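Local coordinates for protein YibA (Escherichia coli, PDB 1OYZ) that is of unknown function but folds as an all-helical HEAT-repeat protein, and is only tentatively assigned an oxidoreductase activity, at residues 204-209 with 236-241; 182-187 with 212-217; 86-91 with 123-128. All coordinates share one frame; numbering follows the deposited sequence.

Interaction 1: 204-209 with 236-241; sequences KNEEVR and TVYDDI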
loop_
_atom_site.group_PDB
_atom_site.type_symbol
_atom_site.label_atom_id
_atom_site.label_comp_id
_atom_site.label_asym_id
_atom_site.label_seq_id
_atom_site.Cartn_x
_atom_site.Cartn_y
_atom_site.Cartn_z
ATOM N N LYS A 204 6.072 -6.289 -17.274
ATOM C CA LYS A 204 5.923 -7.730 -17.193
ATOM C C LYS A 204 4.888 -8.136 -16.154
ATOM O O LYS A 204 4.420 -9.265 -16.137
ATOM C CB LYS A 204 7.243 -8.365 -16.789
ATOM C CG LYS A 204 7.637 -7.971 -15.376
ATOM C CD LYS A 204 8.909 -8.685 -14.896
ATOM C CE LYS A 204 10.141 -8.274 -15.689
ATOM N NZ LYS A 204 11.382 -8.802 -15.039
ATOM N N ASN A 205 4.557 -7.210 -15.267
ATOM C CA ASN A 205 3.624 -7.478 -14.187
ATOM C C ASN A 205 2.202 -7.094 -14.562
ATOM O O ASN A 205 1.907 -5.909 -14.677
ATOM C CB ASN A 205 4.060 -6.692 -12.950
ATOM C CG ASN A 205 3.227 -7.017 -11.735
ATOM O OD1 ASN A 205 2.009 -7.070 -11.801
ATOM N ND2 ASN A 205 3.885 -7.225 -10.611
ATOM N N GLU A 206 1.334 -8.100 -14.736
ATOM C CA GLU A 206 -0.084 -7.895 -15.108
ATOM C C GLU A 206 -0.756 -6.851 -14.233
ATOM O O GLU A 206 -1.520 -6.013 -14.718
ATOM C CB GLU A 206 -0.902 -9.200 -14.981
ATOM C CG GLU A 206 -0.939 -9.783 -13.538
ATOM C CD GLU A 206 -2.296 -10.455 -13.074
ATOM O OE1 GLU A 206 -3.390 -9.841 -13.186
ATOM O OE2 GLU A 206 -2.246 -11.593 -12.554
ATOM N N GLU A 207 -0.489 -6.908 -12.934
ATOM C CA GLU A 207 -1.111 -5.954 -12.015
ATOM C C GLU A 207 -0.723 -4.526 -12.336
ATOM O O GLU A 207 -1.530 -3.605 -12.198
ATOM C CB GLU A 207 -0.719 -6.265 -10.569
ATOM C CG GLU A 207 -1.369 -7.517 -10.001
ATOM C CD GLU A 207 -1.011 -7.757 -8.533
ATOM O OE1 GLU A 207 -1.110 -6.818 -7.706
ATOM O OE2 GLU A 207 -0.637 -8.897 -8.208
ATOM N N VAL A 208 0.532 -4.337 -12.736
ATOM C CA VAL A 208 1.013 -2.999 -13.083
ATOM C C VAL A 208 0.348 -2.537 -14.404
ATOM O O VAL A 208 -0.098 -1.407 -14.506
ATOM C CB VAL A 208 2.595 -2.956 -13.208
ATOM C CG1 VAL A 208 3.036 -1.596 -13.713
ATOM C CG2 VAL A 208 3.242 -3.205 -11.836
ATOM N N ARG A 209 0.271 -3.415 -15.392
ATOM C CA ARG A 209 -0.343 -3.050 -16.673
ATOM C C ARG A 209 -1.768 -2.589 -16.451
ATOM O O ARG A 209 -2.247 -1.633 -17.078
ATOM C CB ARG A 209 -0.357 -4.235 -17.633
ATOM C CG ARG A 209 0.981 -4.652 -18.204
ATOM C CD ARG A 209 0.791 -5.845 -19.165
ATOM N NE ARG A 209 -0.057 -5.462 -20.287
ATOM C CZ ARG A 209 -1.206 -6.052 -20.638
ATOM N NH1 ARG A 209 -1.694 -7.085 -19.959
ATOM N NH2 ARG A 209 -1.873 -5.596 -21.690
ATOM N N THR A 236 -11.404 -14.204 -21.594
ATOM C CA THR A 236 -11.600 -13.808 -20.203
ATOM C C THR A 236 -11.112 -12.354 -20.160
ATOM O O THR A 236 -9.941 -12.091 -20.417
ATOM C CB THR A 236 -10.716 -14.638 -19.234
ATOM O OG1 THR A 236 -11.035 -16.030 -19.360
ATOM C CG2 THR A 236 -10.927 -14.179 -17.808
ATOM N N VAL A 237 -12.005 -11.425 -19.839
ATOM C CA VAL A 237 -11.682 -10.003 -19.802
ATOM C C VAL A 237 -11.772 -9.455 -18.379
ATOM O O VAL A 237 -12.603 -9.916 -17.604
ATOM C CB VAL A 237 -12.676 -9.206 -20.721
ATOM C CG1 VAL A 237 -12.425 -7.690 -20.613
ATOM C CG2 VAL A 237 -12.539 -9.681 -22.176
ATOM N N TYR A 238 -10.917 -8.478 -18.045
ATOM C CA TYR A 238 -10.903 -7.838 -16.717
ATOM C C TYR A 238 -11.949 -6.737 -16.654
ATOM O O TYR A 238 -12.032 -5.877 -17.548
ATOM C CB TYR A 238 -9.534 -7.214 -16.420
ATOM C CG TYR A 238 -8.485 -8.216 -15.994
ATOM C CD1 TYR A 238 -8.534 -8.803 -14.726
ATOM C CD2 TYR A 238 -7.473 -8.602 -16.862
ATOM C CE1 TYR A 238 -7.604 -9.756 -14.337
ATOM C CE2 TYR A 238 -6.520 -9.566 -16.481
ATOM C CZ TYR A 238 -6.601 -10.139 -15.220
ATOM O OH TYR A 238 -5.716 -11.123 -14.858
ATOM N N ASP A 239 -12.734 -6.758 -15.587
ATOM C CA ASP A 239 -13.778 -5.783 -15.400
ATOM C C ASP A 239 -13.266 -4.358 -15.454
ATOM O O ASP A 239 -13.912 -3.473 -16.024
ATOM C CB ASP A 239 -14.496 -6.082 -14.087
ATOM C CG ASP A 239 -15.471 -7.252 -14.216
ATOM O OD1 ASP A 239 -15.339 -8.050 -15.160
ATOM O OD2 ASP A 239 -16.367 -7.366 -13.366
ATOM N N ASP A 240 -12.103 -4.146 -14.857
ATOM C CA ASP A 240 -11.456 -2.841 -14.860
ATOM C C ASP A 240 -11.158 -2.399 -16.326
ATOM O O ASP A 240 -11.217 -1.219 -16.632
ATOM C CB ASP A 240 -10.113 -2.904 -14.087
ATOM C CG ASP A 240 -10.277 -2.842 -12.543
ATOM O OD1 ASP A 240 -10.659 -1.785 -12.019
ATOM O OD2 ASP A 240 -10.000 -3.849 -11.854
ATOM N N ILE A 241 -10.828 -3.339 -17.210
ATOM C CA ILE A 241 -10.514 -2.983 -18.589
ATOM C C ILE A 241 -11.765 -2.479 -19.281
ATOM O O ILE A 241 -11.758 -1.441 -19.951
ATOM C CB ILE A 241 -9.864 -4.198 -19.340
ATOM C CG1 ILE A 241 -8.340 -4.100 -19.211
ATOM C CG2 ILE A 241 -10.240 -4.230 -20.832
ATOM C CD1 ILE A 241 -7.860 -3.920 -17.802
#
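The backbones of 204-209 and 236-241 stay well apart, the closest CA pair being Glu-206 and Tyr-238 at 10.9 Å, so this contact is made by two long side chains reaching between helix starts. In this HEAT-repeat solenoid the helices concerned are 206-218 and 239-248, with helix 225-232 between them in sequence. Only 63 Å² is buried in total, and both touching residues are exposed, which marks a light surface contact.

Glu-206 OE1 comes within 3.1 Å of Tyr-238 OH. The approach is oblique to the phenol, the carboxylate and ring planes lying 46° apart and the two side chains running nearly at right angles. Tyr-238 CZ is the nearest ring atom, 3.8 Å from Glu-206 OE1, so the carboxylate meets the hydroxyl end of the ring and not its body. The glutamate gets there with CG between its backbone N and carbonyl carbon (chi1 61°), followed by a bend at chi2. Standing in the first turn of helix 206-218, it is close to the positive end of the helix dipole, which would probably favour a negative carboxylate.

Neighbouring residues tie both helices to helix 225-232. Arg-209, one turn on, forms a salt bridge with Glu-231 and is also bonded through NE to Leu-201 O, while Ile-241 packs on Leu-228 and Leu-232. Asn-205 is the N-cap of helix 206-218, and its OD1 accepts a weak bond from Glu-207 N at 2.7 Å. Asn-205 OD1 also accepts from Val-208 N at 3.2 Å, this donor sitting above the carbonyl plane, 51° out of it.

Interaction 2: 182-187 with 212-217; sequences AININK and AIIGLS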
loop_
_atom_site.group_PDB
_atom_site.type_symbol
_atom_site.label_atom_id
_atom_site.label_comp_id
_atom_site.label_asym_id
_atom_site.label_seq_id
_atom_site.Cartn_x
_atom_site.Cartn_y
_atom_site.Cartn_z
ATOM N N ALA A 182 -1.081 4.592 -5.895
ATOM C CA ALA A 182 -1.310 5.811 -5.132
ATOM C C ALA A 182 -1.488 7.033 -6.053
ATOM O O ALA A 182 -2.203 7.989 -5.717
ATOM C CB ALA A 182 -0.173 6.023 -4.110
ATOM N N ILE A 183 -0.843 7.003 -7.217
ATOM C CA ILE A 183 -0.979 8.089 -8.190
ATOM C C ILE A 183 -2.402 8.115 -8.711
ATOM O O ILE A 183 -2.992 9.171 -8.887
ATOM C CB ILE A 183 -0.019 7.886 -9.391
ATOM C CG1 ILE A 183 1.378 8.347 -8.997
ATOM C CG2 ILE A 183 -0.541 8.652 -10.650
ATOM C CD1 ILE A 183 2.450 7.862 -9.861
ATOM N N ASN A 184 -2.967 6.948 -8.960
ATOM C CA ASN A 184 -4.313 6.926 -9.463
ATOM C C ASN A 184 -5.269 7.432 -8.375
ATOM O O ASN A 184 -6.136 8.279 -8.631
ATOM C CB ASN A 184 -4.666 5.523 -9.931
ATOM C CG ASN A 184 -4.031 5.183 -11.294
ATOM O OD1 ASN A 184 -3.805 4.008 -11.612
ATOM N ND2 ASN A 184 -3.739 6.214 -12.095
ATOM N N ILE A 185 -5.068 6.925 -7.159
ATOM C CA ILE A 185 -5.851 7.288 -5.984
ATOM C C ILE A 185 -5.921 8.807 -5.779
ATOM O O ILE A 185 -6.979 9.353 -5.472
ATOM C CB ILE A 185 -5.243 6.586 -4.730
ATOM C CG1 ILE A 185 -6.262 5.604 -4.160
ATOM C CG2 ILE A 185 -4.726 7.604 -3.732
ATOM C CD1 ILE A 185 -6.544 4.430 -5.086
ATOM N N ASN A 186 -4.801 9.490 -5.971
ATOM C CA ASN A 186 -4.774 10.931 -5.792
ATOM C C ASN A 186 -4.994 11.716 -7.083
ATOM O O ASN A 186 -4.983 12.943 -7.082
ATOM C CB ASN A 186 -3.455 11.333 -5.153
ATOM C CG ASN A 186 -3.308 10.792 -3.740
ATOM O OD1 ASN A 186 -2.198 10.649 -3.235
ATOM N ND2 ASN A 186 -4.434 10.504 -3.089
ATOM N N LYS A 187 -5.205 11.003 -8.182
ATOM C CA LYS A 187 -5.445 11.634 -9.475
ATOM C C LYS A 187 -4.345 12.611 -9.868
ATOM O O LYS A 187 -4.604 13.648 -10.464
ATOM C CB LYS A 187 -6.807 12.340 -9.476
ATOM C CG LYS A 187 -7.988 11.388 -9.263
ATOM C CD LYS A 187 -9.311 12.132 -9.266
ATOM C CE LYS A 187 -10.457 11.250 -8.792
ATOM N NZ LYS A 187 -11.742 11.971 -8.977
ATOM N N ALA A 212 -1.834 0.945 -15.112
ATOM C CA ALA A 212 -1.422 1.876 -16.177
ATOM C C ALA A 212 -2.616 2.101 -17.112
ATOM O O ALA A 212 -2.933 3.234 -17.493
ATOM C CB ALA A 212 -0.228 1.294 -16.955
ATOM N N ILE A 213 -3.286 1.015 -17.462
ATOM C CA ILE A 213 -4.460 1.104 -18.316
ATOM C C ILE A 213 -5.556 1.950 -17.688
ATOM O O ILE A 213 -6.135 2.830 -18.348
ATOM C CB ILE A 213 -5.020 -0.296 -18.630
ATOM C CG1 ILE A 213 -4.027 -1.031 -19.541
ATOM C CG2 ILE A 213 -6.398 -0.171 -19.292
ATOM C CD1 ILE A 213 -4.255 -2.485 -19.677
ATOM N N ILE A 214 -5.860 1.721 -16.409
ATOM C CA ILE A 214 -6.926 2.534 -15.813
ATOM C C ILE A 214 -6.416 3.967 -15.659
ATOM O O ILE A 214 -7.149 4.932 -15.868
ATOM C CB ILE A 214 -7.446 1.963 -14.437
ATOM C CG1 ILE A 214 -6.791 2.664 -13.290
ATOM C CG2 ILE A 214 -7.184 0.465 -14.310
ATOM C CD1 ILE A 214 -7.692 3.717 -12.727
ATOM N N GLY A 215 -5.144 4.110 -15.307
ATOM C CA GLY A 215 -4.598 5.446 -15.158
ATOM C C GLY A 215 -4.637 6.237 -16.466
ATOM O O GLY A 215 -5.060 7.405 -16.494
ATOM N N LEU A 216 -4.209 5.611 -17.555
ATOM C CA LEU A 216 -4.207 6.324 -18.829
ATOM C C LEU A 216 -5.628 6.592 -19.283
ATOM O O LEU A 216 -5.920 7.666 -19.782
ATOM C CB LEU A 216 -3.424 5.546 -19.897
ATOM C CG LEU A 216 -1.918 5.626 -19.625
ATOM C CD1 LEU A 216 -1.130 4.631 -20.454
ATOM C CD2 LEU A 216 -1.452 7.040 -19.911
ATOM N N SER A 217 -6.531 5.636 -19.096
ATOM C CA SER A 217 -7.894 5.884 -19.541
ATOM C C SER A 217 -8.580 7.026 -18.761
ATOM O O SER A 217 -9.237 7.869 -19.356
ATOM C CB SER A 217 -8.719 4.599 -19.463
ATOM O OG SER A 217 -8.035 3.531 -20.063
#
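Asn-184 sets its amide against Gly-215 where helices 173-186 and 206-218 of the HEAT-repeat solenoid come close together, Asn-184 CA and Gly-215 CA lying 5.9 Å apart. With CG anti to its own carbonyl carbon (chi1 -77°), the amide crosses the gap and sets Asn-184 CG 3.9 Å from Gly-215 CA. The amide may be modelled flipped, so its oxygen and nitrogen are not distinguished here, but the fit of the flat group against the glycine does not depend on that. The absence of a side chain at Gly-215 lets the amide lie this close to CA.

Ile-214 slants past the asparagine, bringing its CD1 to 4.2 Å from Asn-184 CG. Phe-197, from helix 191-200, also touches Asn-184, and it reaches Leu-216 of the other helix too. An alanine in place of Asn-184 would probably open a gap over Gly-215 CA and leave Ile-214 CD1 without its amide neighbour. Within helix 206-218, Ile-213 O is gripped twice: Ser-217 OG donates to it at 2.7 Å and Ser-217 N at 2.9 Å, from opposite faces of the carbonyl plane.

Interaction 3: 86-91 with 123-128; sequences KCEDNV and PIYSPK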
loop_
_atom_site.group_PDB
_atom_site.type_symbol
_atom_site.label_atom_id
_atom_site.label_comp_id
_atom_site.label_asym_id
_atom_site.label_seq_id
_atom_site.Cartn_x
_atom_site.Cartn_y
_atom_site.Cartn_z
ATOM N N LYS A 86 2.248 13.318 25.929
ATOM C CA LYS A 86 3.584 13.774 26.263
ATOM C C LYS A 86 4.703 12.837 25.884
ATOM O O LYS A 86 5.864 13.077 26.210
ATOM C CB LYS A 86 3.672 14.105 27.751
ATOM C CG LYS A 86 3.701 15.607 27.995
ATOM C CD LYS A 86 2.503 16.286 27.316
ATOM C CE LYS A 86 2.680 17.792 27.193
ATOM N NZ LYS A 86 1.495 18.408 26.531
ATOM N N CYS A 87 4.356 11.762 25.198
ATOM C CA CYS A 87 5.361 10.810 24.777
ATOM C C CYS A 87 5.259 10.601 23.287
ATOM O O CYS A 87 6.147 10.021 22.690
ATOM C CB CYS A 87 5.172 9.469 25.490
ATOM S SG CYS A 87 5.779 9.381 27.191
ATOM N N GLU A 88 4.174 11.080 22.699
ATOM C CA GLU A 88 3.932 10.912 21.270
ATOM C C GLU A 88 5.086 11.405 20.382
ATOM O O GLU A 88 5.565 10.672 19.522
ATOM C CB GLU A 88 2.619 11.608 20.885
ATOM C CG GLU A 88 1.934 10.990 19.671
ATOM C CD GLU A 88 0.636 11.696 19.251
ATOM O OE1 GLU A 88 0.127 11.363 18.160
ATOM O OE2 GLU A 88 0.120 12.566 19.992
ATOM N N ASP A 89 5.540 12.636 20.589
ATOM C CA ASP A 89 6.641 13.151 19.785
ATOM C C ASP A 89 7.894 12.297 19.918
ATOM O O ASP A 89 8.545 11.992 18.918
ATOM C CB ASP A 89 6.969 14.598 20.163
ATOM C CG ASP A 89 5.963 15.593 19.593
ATOM O OD1 ASP A 89 5.364 15.319 18.530
ATOM O OD2 ASP A 89 5.788 16.667 20.197
ATOM N N ASN A 90 8.229 11.908 21.149
ATOM C CA ASN A 90 9.412 11.090 21.380
ATOM C C ASN A 90 9.302 9.733 20.670
ATOM O O ASN A 90 10.284 9.236 20.121
ATOM C CB ASN A 90 9.655 10.873 22.883
ATOM C CG ASN A 90 10.042 12.171 23.621
ATOM O OD1 ASN A 90 10.573 12.133 24.743
ATOM N ND2 ASN A 90 9.772 13.324 22.993
ATOM N N VAL A 91 8.114 9.134 20.672
ATOM C CA VAL A 91 7.955 7.848 20.018
ATOM C C VAL A 91 8.085 8.031 18.516
ATOM O O VAL A 91 8.752 7.256 17.840
ATOM C CB VAL A 91 6.592 7.185 20.408
ATOM C CG1 VAL A 91 6.256 6.013 19.449
ATOM C CG2 VAL A 91 6.676 6.661 21.843
ATOM N N PRO A 123 -1.729 13.959 12.060
ATOM C CA PRO A 123 -1.144 14.606 10.885
ATOM C C PRO A 123 -0.026 15.619 11.157
ATOM O O PRO A 123 0.664 16.029 10.234
ATOM C CB PRO A 123 -2.354 15.253 10.228
ATOM C CG PRO A 123 -3.451 14.326 10.580
ATOM C CD PRO A 123 -3.202 14.043 12.020
ATOM N N ILE A 124 0.155 16.054 12.398
ATOM C CA ILE A 124 1.218 17.014 12.646
ATOM C C ILE A 124 2.569 16.481 12.161
ATOM O O ILE A 124 3.503 17.256 11.931
ATOM C CB ILE A 124 1.367 17.362 14.145
ATOM C CG1 ILE A 124 1.802 16.113 14.935
ATOM C CG2 ILE A 124 0.066 17.969 14.671
ATOM C CD1 ILE A 124 2.216 16.388 16.391
ATOM N N TYR A 125 2.663 15.160 12.015
ATOM C CA TYR A 125 3.896 14.503 11.588
ATOM C C TYR A 125 4.123 14.404 10.074
ATOM O O TYR A 125 5.177 13.945 9.635
ATOM C CB TYR A 125 3.959 13.094 12.216
ATOM C CG TYR A 125 3.929 13.087 13.738
ATOM C CD1 TYR A 125 4.890 13.784 14.478
ATOM C CD2 TYR A 125 2.917 12.409 14.445
ATOM C CE1 TYR A 125 4.847 13.819 15.879
ATOM C CE2 TYR A 125 2.867 12.440 15.853
ATOM C CZ TYR A 125 3.840 13.150 16.557
ATOM O OH TYR A 125 3.826 13.203 17.934
ATOM N N SER A 126 3.149 14.855 9.288
ATOM C CA SER A 126 3.215 14.781 7.826
ATOM C C SER A 126 4.482 15.364 7.218
ATOM O O SER A 126 5.185 14.683 6.475
ATOM C CB SER A 126 1.984 15.439 7.221
ATOM O OG SER A 126 0.827 14.817 7.761
ATOM N N PRO A 127 4.783 16.626 7.525
ATOM C CA PRO A 127 5.996 17.255 6.989
ATOM C C PRO A 127 7.197 16.315 7.183
ATOM O O PRO A 127 7.958 16.063 6.252
ATOM C CB PRO A 127 6.118 18.538 7.825
ATOM C CG PRO A 127 4.676 18.901 8.091
ATOM C CD PRO A 127 4.049 17.551 8.413
ATOM N N LYS A 128 7.359 15.788 8.391
ATOM C CA LYS A 128 8.465 14.875 8.663
ATOM C C LYS A 128 8.387 13.581 7.866
ATOM O O LYS A 128 9.417 13.049 7.457
ATOM C CB LYS A 128 8.545 14.576 10.154
ATOM C CG LYS A 128 9.236 15.680 10.912
ATOM C CD LYS A 128 8.828 15.669 12.364
ATOM C CE LYS A 128 9.616 16.682 13.158
ATOM N NZ LYS A 128 11.019 16.209 13.319
#
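A tyrosine-carboxylate hydrogen bond joins the starts of two helices in a partly buried contact of the HEAT-repeat solenoid: Tyr-125, just ahead of helix 126-136, reaches the first turn of helix 88-101 and bonds to Asp-89. Helix 105-121 comes between them in sequence and touches both segments, through Arg-118 against Val-91 and Cys-119 against Ser-126. The phenol is the bridging group, for the nearest CA atoms, those of Asp-89 and Tyr-125, are still 8.7 Å apart.

Tyr-125 OH donates to Asp-89 OD1 at 2.7 Å. The carboxylate is turned almost perpendicular to the ring, at 87°, and the hydroxyl meets OD1 from above the carboxylate plane, 40° out of it. On the neighbouring position, Glu-88 supplies carbon contact instead: its CG lies 3.4 Å from Tyr-125 OH. Because Glu-88 CG is anti to the backbone N (chi1 -153°) and the chain is extended beyond it, Glu-88 OE1 runs on to the ring edge, in plane, 3.7 Å from Tyr-125 CE2. The phenol end is therefore held between two acidic side chains that use it differently, one as an acceptor and one largely by packing.

The ring has further support. Ile-124 CG1 lies over the ring centre, 3.7 Å above the plane of Tyr-125, and Phe-92 stacks with the ring. In the short 3-10 segment that delivers the tyrosine, Pro-123 O receives Ser-126 N at 2.9 Å and, on a lone pair in the carbonyl plane, Ser-126 OG at 2.8 Å.

Interactions 1 and 2 share helix 206-218, the first using its opening turn and the second its later turns; they touch through Ile-241 CD1 and Ile-213 CG2, 4.3 Å apart. Interaction 3 lies across the chain's centre from interaction 1, their centres about 39 Å apart, and uses separate helices. Burial and chemistry differ together. Interaction 1 is a surface approach of two exposed polar ends, interaction 2 a partly buried close approach of helix backbones mediated by a glycine and an amide, and interaction 3 a partly buried site with a definite hydrogen bond. Interactions 1 and 3 both pair a tyrosine with an acidic residue at helix starts, but only in interaction 3 is the tyrosine buried.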